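Local coordinates for protein probable porin (Pseudomonas aeruginosa, PDB 2Y0H) that probably acts as a porin of the OprD family, forming a closed antiparallel beta barrel through which solutes would cross the outer membrane, at residues 113-118 / 178-183; 128-133 / 148-153. All coordinates share one frame; numbering follows the deposited sequence.

How the interactions relate
From the N terminus, strand 104-108 of the barrel runs into strand 111-115, which with 118-119 forms a short hairpin that leaves the wall and turns into the lumen. Interaction 1 sets this hairpin against the inner side of strand 178-186 and so closes the longer loop. Within that loop the chain returns to the wall as strand 129-137 and pairs with strand 143-154; interaction 2 is this hairpin pairing, and it lies wholly inside the span of interaction 1. The two contacts meet through strand 143-154, the sheet neighbour of strand 178-186, by probable backbone hydrogen bonds from Leu150 N to Phe178 O and from Gly148 N to Leu180 O. Pro113 also packs against Phe130.

Interaction 1 (113-118 / 178-183); sequences PQLPVA and FNLAGA
Leu115, Val117 and Ala118 make a buried apolar contact with Phe178 and Leu180 where a tight beta hairpin folds into the barrel and rests on its inner wall. A type I turn spans Leu115 to Ala118, closed by backbone hydrogen bonds in both directions: Leu115 N to Ala118 O at 3.0 Å and Ala118 N to Leu115 O at 2.9 Å. No hydrogen bond joins this turn to strand 178-183, whose own backbone pairs with strands 143-154 and 191-200, and side chains carry most of the contact. Phe178 extends its ring inward because CG lies anti to the backbone N (chi1 -179°). The far end of that ring then meets the turn obliquely, with Val117 O 3.5 Å from Phe178 CZ, Ala118 CB 3.9 Å from Phe178 CE2 and Val117 CG2 4.1 Å from Phe178 CZ. Val117 CG2 also lies 4.2 Å from Leu180 CB, so one methyl touches both wall residues. In Leu180, CG sits between the backbone N and the carbonyl carbon (chi1 63°), a turn that carries both methyls toward Leu115. Tyr196 of the next strand touches Leu115 and Val117 as well, extending the apolar seat along the wall. Lying between the fifth and sixth barrel strands, the hairpin is consistent with the inward-folded constriction loop (L3) by which porins commonly narrow their channel. At its Leu115 end the two leucine side chains cross at about a right angle, with Leu115 CD1 3.9 Å from Leu180 CD1.

Interaction 2 (128-133 / 148-153); sequences QTFDGA and GQLWKS
Trp151 lays its indole over Gly132: Gly132 CA stands 3.4 Å from the centroid of the six-membered ring, only 4° off the normal, a CH-pi contact. The ring lies on the Asp131 and Ala133 side and covers the Gly132 backbone, with Gly132 C 3.5 Å from Trp151 CH2, and Ala133 CB adds an apolar contact with Trp151 CZ2. The indole is further fixed by Trp151 NE1, which donates in the ring plane to a lone pair of Gln149 OE1 at 2.7 Å. Trp151 also touches a bound detergent molecule, as expected for the outer, membrane-facing surface. On the opposite face of the sheet from Trp151, Leu150 sets CD1 over one face of the Phe130 ring, 4.0 Å from its centroid. Next to them Gln128 NE2 donates to Ser153 OG at 3.1 Å, the hydroxyl lying nearly in the amide plane, while Gln128 OE1 accepts a hydrogen bond from Asp121 N. Asp131 OD2 forms a salt bridge with Arg154; the Lys152 methylenes lie against this carboxylate, CD 3.0 Å from Asp131 OD2, but the chain bends and leaves Lys152 NZ 5.1 Å from Asp131 OD2, too far for a salt bridge. Asp131 pairs with Lys152 but Gly132 with Leu150. Trp151 N makes a straight 2.7 Å bond to Asp131 O, and Lys152 N reaches the same oxygen only weakly. Two residues thus face one, a classic beta bulge within an antiparallel hairpin of the porin barrel wall.

Interaction 1 (113-118 / 178-183)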
loop_
_atom_site.group_PDB
_atom_site.type_symbol
_atom_site.label_atom_id
_atom_site.label_comp_id
_atom_site.label_asym_id
_atom_site.label_seq_id
_atom_site.Cartn_x
_atom_site.Cartn_y
_atom_site.Cartn_z
ATOM N N PRO A 113 -9.025 1.972 1.721
ATOM C CA PRO A 113 -8.716 2.520 0.395
ATOM C C PRO A 113 -7.388 1.986 -0.134
ATOM O O PRO A 113 -6.436 1.846 0.631
ATOM C CB PRO A 113 -8.558 4.030 0.649
ATOM C CG PRO A 113 -8.999 4.269 2.040
ATOM C CD PRO A 113 -8.940 2.985 2.786
ATOM N N GLN A 114 -7.326 1.723 -1.432
ATOM C CA GLN A 114 -6.080 1.343 -2.084
ATOM C C GLN A 114 -5.910 2.229 -3.307
ATOM O O GLN A 114 -6.014 1.760 -4.438
ATOM C CB GLN A 114 -6.111 -0.132 -2.490
ATOM C CG GLN A 114 -6.204 -1.080 -1.304
ATOM C CD GLN A 114 -6.020 -2.532 -1.711
ATOM O OE1 GLN A 114 -6.850 -3.376 -1.401
ATOM N NE2 GLN A 114 -4.929 -2.823 -2.415
ATOM N N LEU A 115 -5.657 3.513 -3.062
ATOM C CA LEU A 115 -5.641 4.528 -4.106
ATOM C C LEU A 115 -4.293 5.230 -4.140
ATOM O O LEU A 115 -3.569 5.248 -3.143
ATOM C CB LEU A 115 -6.749 5.545 -3.847
ATOM C CG LEU A 115 -8.142 4.928 -3.712
ATOM C CD1 LEU A 115 -9.137 5.949 -3.169
ATOM C CD2 LEU A 115 -8.598 4.355 -5.053
ATOM N N PRO A 116 -3.945 5.810 -5.296
ATOM C CA PRO A 116 -2.612 6.410 -5.450
ATOM C C PRO A 116 -2.307 7.491 -4.400
ATOM O O PRO A 116 -1.140 7.647 -4.041
ATOM C CB PRO A 116 -2.660 7.000 -6.864
ATOM C CG PRO A 116 -3.682 6.152 -7.581
ATOM C CD PRO A 116 -4.730 5.863 -6.540
ATOM N N VAL A 117 -3.328 8.205 -3.909
ATOM C CA VAL A 117 -3.126 9.232 -2.890
ATOM C C VAL A 117 -3.454 8.778 -1.453
ATOM O O VAL A 117 -3.355 9.569 -0.500
ATOM C CB VAL A 117 -3.911 10.533 -3.208
ATOM C CG1 VAL A 117 -3.480 11.092 -4.552
ATOM C CG2 VAL A 117 -5.432 10.300 -3.167
ATOM N N ALA A 118 -3.848 7.514 -1.305
ATOM C CA ALA A 118 -4.193 6.939 0.001
ATOM C C ALA A 118 -4.260 5.420 -0.123
ATOM O O ALA A 118 -5.314 4.851 -0.433
ATOM C CB ALA A 118 -5.523 7.481 0.503
ATOM N N PHE A 178 -9.767 14.458 4.870
ATOM C CA PHE A 178 -8.971 14.152 3.694
ATOM C C PHE A 178 -9.898 13.959 2.512
ATOM O O PHE A 178 -10.699 13.024 2.480
ATOM C CB PHE A 178 -8.134 12.894 3.909
ATOM C CG PHE A 178 -7.271 12.541 2.730
ATOM C CD1 PHE A 178 -6.162 13.307 2.423
ATOM C CD2 PHE A 178 -7.581 11.460 1.918
ATOM C CE1 PHE A 178 -5.362 12.998 1.340
ATOM C CE2 PHE A 178 -6.772 11.147 0.834
ATOM C CZ PHE A 178 -5.668 11.920 0.549
ATOM N N ASN A 179 -9.804 14.858 1.547
ATOM C CA ASN A 179 -10.664 14.796 0.380
ATOM C C ASN A 179 -9.927 14.200 -0.800
ATOM O O ASN A 179 -8.766 14.537 -1.056
ATOM C CB ASN A 179 -11.179 16.193 0.035
ATOM C CG ASN A 179 -12.105 16.753 1.108
ATOM O OD1 ASN A 179 -12.994 16.051 1.602
ATOM N ND2 ASN A 179 -11.900 18.020 1.473
ATOM N N LEU A 180 -10.601 13.312 -1.527
ATOM C CA LEU A 180 -9.983 12.679 -2.691
ATOM C C LEU A 180 -10.956 12.562 -3.868
ATOM O O LEU A 180 -12.156 12.364 -3.686
ATOM C CB LEU A 180 -9.427 11.302 -2.311
ATOM C CG LEU A 180 -10.405 10.215 -1.847
ATOM C CD1 LEU A 180 -10.949 9.411 -3.035
ATOM C CD2 LEU A 180 -9.726 9.277 -0.838
ATOM N N ALA A 181 -10.429 12.697 -5.075
ATOM C CA ALA A 181 -11.240 12.557 -6.274
ATOM C C ALA A 181 -10.335 12.025 -7.361
ATOM O O ALA A 181 -9.164 12.403 -7.433
ATOM C CB ALA A 181 -11.847 13.892 -6.682
ATOM N N GLY A 182 -10.866 11.136 -8.197
ATOM C CA GLY A 182 -10.050 10.516 -9.212
ATOM C C GLY A 182 -10.792 9.985 -10.417
ATOM O O GLY A 182 -12.005 9.807 -10.399
ATOM N N ALA A 183 -10.029 9.713 -11.468
ATOM C CA ALA A 183 -10.563 9.142 -12.685
ATOM C C ALA A 183 -9.507 8.248 -13.268
ATOM O O ALA A 183 -8.337 8.626 -13.337
ATOM C CB ALA A 183 -10.934 10.249 -13.679
#

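Interaction 2 (128-133 / 148-153)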
loop_
_atom_site.group_PDB
_atom_site.type_symbol
_atom_site.label_atom_id
_atom_site.label_comp_id
_atom_site.label_asym_id
_atom_site.label_seq_id
_atom_site.Cartn_x
_atom_site.Cartn_y
_atom_site.Cartn_z
ATOM N N GLN A 128 -4.227 -1.262 8.086
ATOM C CA GLN A 128 -4.638 0.075 8.478
ATOM C C GLN A 128 -6.055 0.306 7.949
ATOM O O GLN A 128 -6.380 -0.126 6.847
ATOM C CB GLN A 128 -3.687 1.098 7.859
ATOM C CG GLN A 128 -4.174 2.529 7.862
ATOM C CD GLN A 128 -3.190 3.477 7.149
ATOM O OE1 GLN A 128 -2.550 3.101 6.166
ATOM N NE2 GLN A 128 -3.060 4.693 7.659
ATOM N N THR A 129 -6.898 0.980 8.720
ATOM C CA THR A 129 -8.235 1.317 8.233
ATOM C C THR A 129 -8.482 2.810 8.328
ATOM O O THR A 129 -7.790 3.523 9.057
ATOM C CB THR A 129 -9.343 0.601 9.034
ATOM O OG1 THR A 129 -9.306 1.039 10.394
ATOM C CG2 THR A 129 -9.166 -0.920 8.987
ATOM N N PHE A 130 -9.477 3.279 7.586
ATOM C CA PHE A 130 -9.900 4.673 7.644
ATOM C C PHE A 130 -11.413 4.681 7.882
ATOM O O PHE A 130 -12.103 3.725 7.521
ATOM C CB PHE A 130 -9.587 5.393 6.321
ATOM C CG PHE A 130 -8.117 5.644 6.077
ATOM C CD1 PHE A 130 -7.301 4.647 5.549
ATOM C CD2 PHE A 130 -7.557 6.886 6.358
ATOM C CE1 PHE A 130 -5.959 4.874 5.341
ATOM C CE2 PHE A 130 -6.211 7.120 6.135
ATOM C CZ PHE A 130 -5.409 6.112 5.626
ATOM N N ASP A 131 -11.932 5.742 8.496
ATOM C CA ASP A 131 -13.372 5.987 8.447
ATOM C C ASP A 131 -13.607 7.087 7.432
ATOM O O ASP A 131 -12.907 8.104 7.438
ATOM C CB ASP A 131 -13.938 6.413 9.799
ATOM C CG ASP A 131 -13.814 5.331 10.853
ATOM O OD1 ASP A 131 -13.719 4.143 10.483
ATOM O OD2 ASP A 131 -13.814 5.674 12.051
ATOM N N GLY A 132 -14.584 6.878 6.557
ATOM C CA GLY A 132 -14.936 7.877 5.573
ATOM C C GLY A 132 -16.127 7.505 4.720
ATOM O O GLY A 132 -16.902 6.592 5.025
ATOM N N ALA A 133 -16.283 8.248 3.640
ATOM C CA ALA A 133 -17.316 7.963 2.664
ATOM C C ALA A 133 -16.646 7.924 1.291
ATOM O O ALA A 133 -15.894 8.835 0.937
ATOM C CB ALA A 133 -18.399 9.018 2.723
ATOM N N GLY A 148 -14.249 10.802 -2.573
ATOM C CA GLY A 148 -14.308 10.323 -1.213
ATOM C C GLY A 148 -13.846 11.333 -0.186
ATOM O O GLY A 148 -13.208 12.332 -0.499
ATOM N N GLN A 149 -14.191 11.065 1.062
ATOM C CA GLN A 149 -13.651 11.838 2.147
ATOM C C GLN A 149 -13.340 10.884 3.278
ATOM O O GLN A 149 -14.184 10.072 3.661
ATOM C CB GLN A 149 -14.656 12.891 2.593
ATOM C CG GLN A 149 -14.114 13.889 3.617
ATOM C CD GLN A 149 -15.191 14.860 4.075
ATOM O OE1 GLN A 149 -16.072 14.487 4.840
ATOM N NE2 GLN A 149 -15.141 16.098 3.581
ATOM N N LEU A 150 -12.126 10.976 3.805
ATOM C CA LEU A 150 -11.733 10.200 4.985
ATOM C C LEU A 150 -11.654 11.132 6.192
ATOM O O LEU A 150 -11.164 12.273 6.071
ATOM C CB LEU A 150 -10.378 9.521 4.748
ATOM C CG LEU A 150 -10.207 8.791 3.414
ATOM C CD1 LEU A 150 -8.822 8.186 3.356
ATOM C CD2 LEU A 150 -11.284 7.708 3.233
ATOM N N TRP A 151 -12.130 10.650 7.343
ATOM C CA TRP A 151 -12.215 11.476 8.544
ATOM C C TRP A 151 -11.223 11.016 9.603
ATOM O O TRP A 151 -10.753 11.819 10.410
ATOM C CB TRP A 151 -13.631 11.478 9.129
ATOM C CG TRP A 151 -14.701 11.535 8.092
ATOM C CD1 TRP A 151 -14.843 12.477 7.112
ATOM C CD2 TRP A 151 -15.788 10.615 7.927
ATOM N NE1 TRP A 151 -15.947 12.191 6.341
ATOM C CE2 TRP A 151 -16.541 11.052 6.817
ATOM C CE3 TRP A 151 -16.191 9.459 8.603
ATOM C CZ2 TRP A 151 -17.669 10.375 6.365
ATOM C CZ3 TRP A 151 -17.322 8.794 8.157
ATOM C CH2 TRP A 151 -18.047 9.255 7.052
ATOM N N LYS A 152 -10.904 9.726 9.612
ATOM C CA LYS A 152 -9.900 9.224 10.553
ATOM C C LYS A 152 -9.121 8.016 10.085
ATOM O O LYS A 152 -9.605 7.203 9.303
ATOM C CB LYS A 152 -10.485 8.949 11.943
ATOM C CG LYS A 152 -11.891 8.405 11.971
ATOM C CD LYS A 152 -12.232 7.896 13.372
ATOM C CE LYS A 152 -11.945 8.945 14.443
ATOM N NZ LYS A 152 -12.837 10.132 14.326
ATOM N N SER A 153 -7.908 7.918 10.611
ATOM C CA SER A 153 -6.986 6.841 10.327
ATOM C C SER A 153 -6.808 6.018 11.601
ATOM O O SER A 153 -6.639 6.588 12.676
ATOM C CB SER A 153 -5.638 7.429 9.886
ATOM O OG SER A 153 -4.644 6.420 9.744
#